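Local coordinates for protein yjcS (Bacillus subtilis, PDB 1Q8B) that is of unknown function but, as a member of the antibiotic biosynthesis monooxygenase family, may be a small oxygenase-like enzyme, at residues Cys48-Ala53 with Trp66-Asn71; Thr17-Ile22 with Val95-Lys100. One frame throughout, in Å; residues are numbered along the deposited sequence.

Interaction 1: Cys48-Ala53 with Trp66-Asn71; sequences CITFHA and WEIWEN
With its CG anti to the backbone N (chi1 -174°), Phe51 runs side by side with Glu67, whose CG lies beside its own N (chi1 -53°) and whose chain then extends, so that ring and carboxylate stand next to each other with planes 30° apart. Phe51 CE1 comes within 3.3 Å of Glu67 OE2. The other oxygen is taken within the strand: Trp69 NE1 donates to Glu67 OE1 at 3.0 Å, in the indole plane and to the anti lone pair. One carboxylate thus helps to set the rotation of the indole and packs beside the phenyl ring. Cys48 completes this face, its SG lying over the six-membered ring of Trp69, 4.6 Å from the centroid. Helices 28-42 and 72-78 cover Phe51 and Trp69 respectively.

Ile49, the inserted residue of the bulge, points across at the neighbouring strand, where its CD1 meets Ile68 CG2 at 3.6 Å; on the face of Thr50 and Ile68, Thr50 OG1 packs against CG1 and CB of Ile68. Farther along, His52 and Trp66 point the same way, their rings oblique, while His52 ND1 is hydrogen-bonded to Glu39 of helix 28-42.

The backbone pairing is antiparallel. Ile68 O is gripped twice from one face of its plane, by Ile49 N at 2.9 Å and Thr50 N at 3.1 Å; Ile68 N returns a bond to Thr50 O, and His52 and Trp66 exchange a reciprocal pair. Two residues set against one define a classic beta bulge, here in the hairpin of strands 48-55 and 62-69 within the ferredoxin-like sheet of the dimeric alpha/beta barrel superfamily.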
loop_
_atom_site.group_PDB
_atom_site.type_symbol
_atom_site.label_atom_id
_atom_site.label_comp_id
_atom_site.label_asym_id
_atom_site.label_seq_id
_atom_site.Cartn_x
_atom_site.Cartn_y
_atom_site.Cartn_z
ATOM N N CYS A 48 -5.193 -9.141 -6.277
ATOM C CA CYS A 48 -4.408 -9.268 -7.503
ATOM C C CYS A 48 -4.901 -10.359 -8.456
ATOM O O CYS A 48 -4.908 -11.535 -8.109
ATOM C CB CYS A 48 -2.943 -9.541 -7.154
ATOM S SG CYS A 48 -1.848 -9.639 -8.588
ATOM N N ILE A 49 -5.324 -9.962 -9.653
ATOM C CA ILE A 49 -5.775 -10.928 -10.650
ATOM C C ILE A 49 -4.506 -11.451 -11.329
ATOM O O ILE A 49 -4.328 -12.655 -11.470
ATOM C CB ILE A 49 -6.727 -10.276 -11.689
ATOM C CG1 ILE A 49 -8.058 -9.932 -11.024
ATOM C CG2 ILE A 49 -6.971 -11.223 -12.853
ATOM C CD1 ILE A 49 -8.999 -9.127 -11.903
ATOM N N THR A 50 -3.622 -10.548 -11.748
ATOM C CA THR A 50 -2.358 -10.957 -12.352
ATOM C C THR A 50 -1.274 -9.899 -12.133
ATOM O O THR A 50 -1.556 -8.707 -12.024
ATOM C CB THR A 50 -2.473 -11.227 -13.894
ATOM O OG1 THR A 50 -2.707 -9.999 -14.588
ATOM C CG2 THR A 50 -3.598 -12.184 -14.199
ATOM N N PHE A 51 -0.033 -10.356 -12.044
ATOM C CA PHE A 51 1.114 -9.481 -11.875
ATOM C C PHE A 51 2.290 -10.234 -12.471
ATOM O O PHE A 51 2.588 -11.354 -12.058
ATOM C CB PHE A 51 1.398 -9.198 -10.398
ATOM C CG PHE A 51 2.491 -8.174 -10.172
ATOM C CD1 PHE A 51 2.180 -6.832 -9.971
ATOM C CD2 PHE A 51 3.834 -8.555 -10.175
ATOM C CE1 PHE A 51 3.190 -5.882 -9.771
ATOM C CE2 PHE A 51 4.851 -7.614 -9.977
ATOM C CZ PHE A 51 4.529 -6.275 -9.774
ATOM N N HIS A 52 2.949 -9.629 -13.450
ATOM C CA HIS A 52 4.088 -10.270 -14.089
ATOM C C HIS A 52 5.137 -9.226 -14.433
ATOM O O HIS A 52 4.819 -8.161 -14.958
ATOM C CB HIS A 52 3.629 -11.006 -15.356
ATOM C CG HIS A 52 4.704 -11.812 -16.020
ATOM N ND1 HIS A 52 5.411 -12.796 -15.363
ATOM C CD2 HIS A 52 5.180 -11.789 -17.289
ATOM C CE1 HIS A 52 6.275 -13.345 -16.198
ATOM N NE2 HIS A 52 6.156 -12.753 -17.372
ATOM N N ALA A 53 6.387 -9.536 -14.123
ATOM C CA ALA A 53 7.489 -8.627 -14.390
ATOM C C ALA A 53 8.513 -9.308 -15.295
ATOM O O ALA A 53 8.771 -10.504 -15.150
ATOM C CB ALA A 53 8.149 -8.211 -13.077
ATOM N N TRP A 66 3.097 -6.052 -16.153
ATOM C CA TRP A 66 1.755 -6.317 -16.670
ATOM C C TRP A 66 0.942 -6.589 -15.418
ATOM O O TRP A 66 1.244 -7.538 -14.694
ATOM C CB TRP A 66 1.728 -7.570 -17.555
ATOM C CG TRP A 66 2.420 -7.430 -18.883
ATOM C CD1 TRP A 66 2.793 -6.268 -19.499
ATOM C CD2 TRP A 66 2.754 -8.490 -19.792
ATOM N NE1 TRP A 66 3.334 -6.540 -20.732
ATOM C CE2 TRP A 66 3.326 -7.895 -20.939
ATOM C CE3 TRP A 66 2.627 -9.885 -19.749
ATOM C CZ2 TRP A 66 3.773 -8.648 -22.038
ATOM C CZ3 TRP A 66 3.070 -10.635 -20.845
ATOM C CH2 TRP A 66 3.636 -10.011 -21.972
ATOM N N GLU A 67 -0.084 -5.782 -15.160
ATOM C CA GLU A 67 -0.881 -5.965 -13.951
ATOM C C GLU A 67 -2.385 -5.870 -14.166
ATOM O O GLU A 67 -2.855 -5.056 -14.959
ATOM C CB GLU A 67 -0.492 -4.913 -12.906
ATOM C CG GLU A 67 0.994 -4.826 -12.578
ATOM C CD GLU A 67 1.335 -3.605 -11.727
ATOM O OE1 GLU A 67 0.422 -3.026 -11.099
ATOM O OE2 GLU A 67 2.522 -3.227 -11.675
ATOM N N ILE A 68 -3.128 -6.712 -13.453
ATOM C CA ILE A 68 -4.591 -6.688 -13.484
ATOM C C ILE A 68 -5.040 -6.776 -12.017
ATOM O O ILE A 68 -4.625 -7.674 -11.286
ATOM C CB ILE A 68 -5.206 -7.879 -14.259
ATOM C CG1 ILE A 68 -4.716 -7.896 -15.707
ATOM C CG2 ILE A 68 -6.727 -7.747 -14.275
ATOM C CD1 ILE A 68 -5.329 -9.017 -16.526
ATOM N N TRP A 69 -5.872 -5.835 -11.585
ATOM C CA TRP A 69 -6.344 -5.827 -10.204
ATOM C C TRP A 69 -7.866 -5.836 -10.133
ATOM O O TRP A 69 -8.540 -5.458 -11.094
ATOM C CB TRP A 69 -5.834 -4.584 -9.467
ATOM C CG TRP A 69 -4.361 -4.370 -9.560
ATOM C CD1 TRP A 69 -3.690 -3.683 -10.535
ATOM C CD2 TRP A 69 -3.367 -4.832 -8.637
ATOM N NE1 TRP A 69 -2.342 -3.687 -10.272
ATOM C CE2 TRP A 69 -2.114 -4.383 -9.114
ATOM C CE3 TRP A 69 -3.413 -5.580 -7.449
ATOM C CZ2 TRP A 69 -0.915 -4.657 -8.446
ATOM C CZ3 TRP A 69 -2.219 -5.852 -6.787
ATOM C CH2 TRP A 69 -0.988 -5.391 -7.289
ATOM N N GLU A 70 -8.399 -6.263 -8.991
ATOM C CA GLU A 70 -9.841 -6.300 -8.778
ATOM C C GLU A 70 -10.395 -4.884 -8.842
ATOM O O GLU A 70 -11.535 -4.674 -9.247
ATOM C CB GLU A 70 -10.158 -6.893 -7.409
ATOM C CG GLU A 70 -9.845 -8.365 -7.283
ATOM C CD GLU A 70 -10.854 -9.237 -8.005
ATOM O OE1 GLU A 70 -11.848 -8.693 -8.544
ATOM O OE2 GLU A 70 -10.656 -10.472 -8.025
ATOM N N ASN A 71 -9.573 -3.918 -8.443
ATOM C CA ASN A 71 -9.973 -2.515 -8.441
ATOM C C ASN A 71 -8.802 -1.623 -8.039
ATOM O O ASN A 71 -7.707 -2.107 -7.750
ATOM C CB ASN A 71 -11.125 -2.317 -7.465
ATOM C CG ASN A 71 -10.850 -2.954 -6.131
ATOM O OD1 ASN A 71 -9.907 -2.584 -5.430
ATOM N ND2 ASN A 71 -11.658 -3.934 -5.775
#

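Interaction 2: Thr17-Ile22 with Val95-Lys100; sequences TACLKI and VEWLMK
Cys19 and Trp97 make the closest side-chain contact between these antiparallel strands, a CH-pi interaction. Cys19 CB sits over one indole face, offset toward the rim and 3.4 Å from the centroid of the five-membered ring. Its SG, anti to the backbone N (chi1 -179°), is carried past the ring to an oblique position, 3.7 Å from Trp97 NE1. At the other end of the indole, the Thr17 methyl CG2 touches Trp97 CH2 at 3.9 Å, so Trp97 spans two residues of strand 13-22 on one face of the sheet, where Met64 of strand 62-69 also meets it.

Apolar packing on the other face is lighter. Leu20 CD2 approaches Val95 CG2 at 3.6 Å, and Ala18 CB rests against Leu98. Phe35 of helix 28-42 packs on Leu20.

Charge plays a looser part: Glu96 OE2 lies near the aliphatic stem of Lys21, but Lys21 NZ is 5.7 Å away from that oxygen.

Among the backbone bonds, Thr17 and Met99, a selenomethionine here, donate to each other, and Cys19 N donates to Trp97 O. Cys19 O receives Glu96 N at 2.9 Å and, weakly, Trp97 N at 3.5 Å. With Glu96 and Trp97 both facing Cys19, the outermost strand 93-103 turns its corner at Glu96 while still paired with strand 13-22, the work of a classic beta bulge.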
loop_
_atom_site.group_PDB
_atom_site.type_symbol
_atom_site.label_atom_id
_atom_site.label_comp_id
_atom_site.label_asym_id
_atom_site.label_seq_id
_atom_site.Cartn_x
_atom_site.Cartn_y
_atom_site.Cartn_z
ATOM N N THR A 17 -0.179 -1.192 -17.060
ATOM C CA THR A 17 1.013 -1.579 -17.803
ATOM C C THR A 17 1.999 -0.481 -17.457
ATOM O O THR A 17 1.697 0.703 -17.614
ATOM C CB THR A 17 0.798 -1.600 -19.325
ATOM O OG1 THR A 17 -0.141 -2.625 -19.650
ATOM C CG2 THR A 17 2.116 -1.894 -20.052
ATOM N N ALA A 18 3.168 -0.865 -16.969
ATOM C CA ALA A 18 4.152 0.127 -16.592
ATOM C C ALA A 18 5.544 -0.279 -17.025
ATOM O O ALA A 18 5.862 -1.463 -17.122
ATOM C CB ALA A 18 4.119 0.339 -15.082
ATOM N N CYS A 19 6.368 0.720 -17.297
ATOM C CA CYS A 19 7.741 0.486 -17.687
ATOM C C CYS A 19 8.580 1.145 -16.620
ATOM O O CYS A 19 8.433 2.342 -16.365
ATOM C CB CYS A 19 8.049 1.126 -19.039
ATOM S SG CYS A 19 9.764 0.838 -19.582
ATOM N N LEU A 20 9.446 0.360 -15.990
ATOM C CA LEU A 20 10.321 0.863 -14.948
ATOM C C LEU A 20 11.727 1.110 -15.475
ATOM O O LEU A 20 12.265 0.319 -16.252
ATOM C CB LEU A 20 10.427 -0.137 -13.794
ATOM C CG LEU A 20 9.181 -0.652 -13.077
ATOM C CD1 LEU A 20 9.619 -1.472 -11.876
ATOM C CD2 LEU A 20 8.307 0.504 -12.628
ATOM N N LYS A 21 12.320 2.215 -15.046
ATOM C CA LYS A 21 13.681 2.527 -15.429
ATOM C C LYS A 21 14.556 2.069 -14.256
ATOM O O LYS A 21 14.290 2.433 -13.110
ATOM C CB LYS A 21 13.838 4.033 -15.647
ATOM C CG LYS A 21 15.200 4.422 -16.193
ATOM C CD LYS A 21 15.446 5.901 -16.050
ATOM C CE LYS A 21 16.882 6.223 -16.392
ATOM N NZ LYS A 21 17.196 7.642 -16.083
ATOM N N ILE A 22 15.570 1.249 -14.527
ATOM C CA ILE A 22 16.458 0.792 -13.457
ATOM C C ILE A 22 17.490 1.888 -13.195
ATOM O O ILE A 22 18.220 2.294 -14.097
ATOM C CB ILE A 22 17.215 -0.509 -13.836
ATOM C CG1 ILE A 22 16.231 -1.656 -14.051
ATOM C CG2 ILE A 22 18.184 -0.893 -12.727
ATOM C CD1 ILE A 22 16.859 -2.880 -14.680
ATOM N N VAL A 95 9.394 4.659 -11.912
ATOM C CA VAL A 95 8.492 4.470 -13.045
ATOM C C VAL A 95 8.766 5.507 -14.127
ATOM O O VAL A 95 8.797 6.705 -13.854
ATOM C CB VAL A 95 7.011 4.582 -12.605
ATOM C CG1 VAL A 95 6.093 4.444 -13.807
ATOM C CG2 VAL A 95 6.699 3.512 -11.582
ATOM N N GLU A 96 8.979 5.040 -15.354
ATOM C CA GLU A 96 9.242 5.929 -16.477
ATOM C C GLU A 96 7.899 6.333 -17.082
ATOM O O GLU A 96 7.659 7.507 -17.360
ATOM C CB GLU A 96 10.113 5.232 -17.522
ATOM C CG GLU A 96 10.711 6.191 -18.531
ATOM C CD GLU A 96 11.692 5.517 -19.465
ATOM O OE1 GLU A 96 11.248 4.780 -20.375
ATOM O OE2 GLU A 96 12.911 5.721 -19.283
ATOM N N TRP A 97 7.027 5.355 -17.300
ATOM C CA TRP A 97 5.695 5.646 -17.813
ATOM C C TRP A 97 4.714 4.589 -17.325
ATOM O O TRP A 97 5.102 3.466 -17.005
ATOM C CB TRP A 97 5.675 5.757 -19.349
ATOM C CG TRP A 97 6.104 4.543 -20.108
ATOM C CD1 TRP A 97 7.334 4.310 -20.660
ATOM C CD2 TRP A 97 5.294 3.409 -20.440
ATOM N NE1 TRP A 97 7.337 3.100 -21.321
ATOM C CE2 TRP A 97 6.097 2.529 -21.200
ATOM C CE3 TRP A 97 3.964 3.053 -20.168
ATOM C CZ2 TRP A 97 5.615 1.309 -21.691
ATOM C CZ3 TRP A 97 3.484 1.845 -20.655
ATOM C CH2 TRP A 97 4.310 0.984 -21.411
ATOM N N LEU A 98 3.444 4.966 -17.250
ATOM C CA LEU A 98 2.420 4.061 -16.772
ATOM C C LEU A 98 1.044 4.395 -17.334
ATOM O O LEU A 98 0.664 5.557 -17.428
ATOM C CB LEU A 98 2.392 4.098 -15.238
ATOM C CG LEU A 98 1.351 3.262 -14.491
ATOM C CD1 LEU A 98 1.798 3.073 -13.053
ATOM C CD2 LEU A 98 -0.019 3.940 -14.552
HETATM N N MSE A 99 0.300 3.359 -17.707
HETATM C CA MSE A 99 -1.039 3.549 -18.235
HETATM C C MSE A 99 -2.039 2.651 -17.512
HETATM O O MSE A 99 -1.899 1.426 -17.478
HETATM C CB MSE A 99 -1.046 3.296 -19.743
HETATM C CG MSE A 99 -0.251 4.351 -20.503
HETATM SE SE MSE A 99 0.016 3.969 -22.378
HETATM C CE MSE A 99 -1.627 4.752 -23.064
ATOM N N LYS A 100 -3.037 3.300 -16.922
ATOM C CA LYS A 100 -4.095 2.649 -16.158
ATOM C C LYS A 100 -5.384 2.612 -16.969
ATOM O O LYS A 100 -5.624 3.482 -17.807
ATOM C CB LYS A 100 -4.359 3.426 -14.862
ATOM C CG LYS A 100 -3.302 3.279 -13.770
ATOM C CD LYS A 100 -3.551 4.275 -12.616
ATOM C CE LYS A 100 -2.923 3.834 -11.279
ATOM N NZ LYS A 100 -3.900 3.086 -10.416
#

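How the interactions relate
Both contacts belong to one four-stranded antiparallel sheet, ordered 48-55, 62-69, 13-22, 93-103, and each joins an outermost strand of the chain to an inner one. Their centres lie 14 Å apart; the nearest atoms are about 4 Å apart without touching, since inner strands 62-69 and 13-22 are direct neighbours. Along the chain, interaction 1 is a local hairpin nested inside the long loop closed by interaction 2, which brings the first and last strands together. The pair illustrates a general principle: local and long-range pairing build a single sheet, here with a bulge at a corner of each outermost strand and helix 28-42 packed on one face.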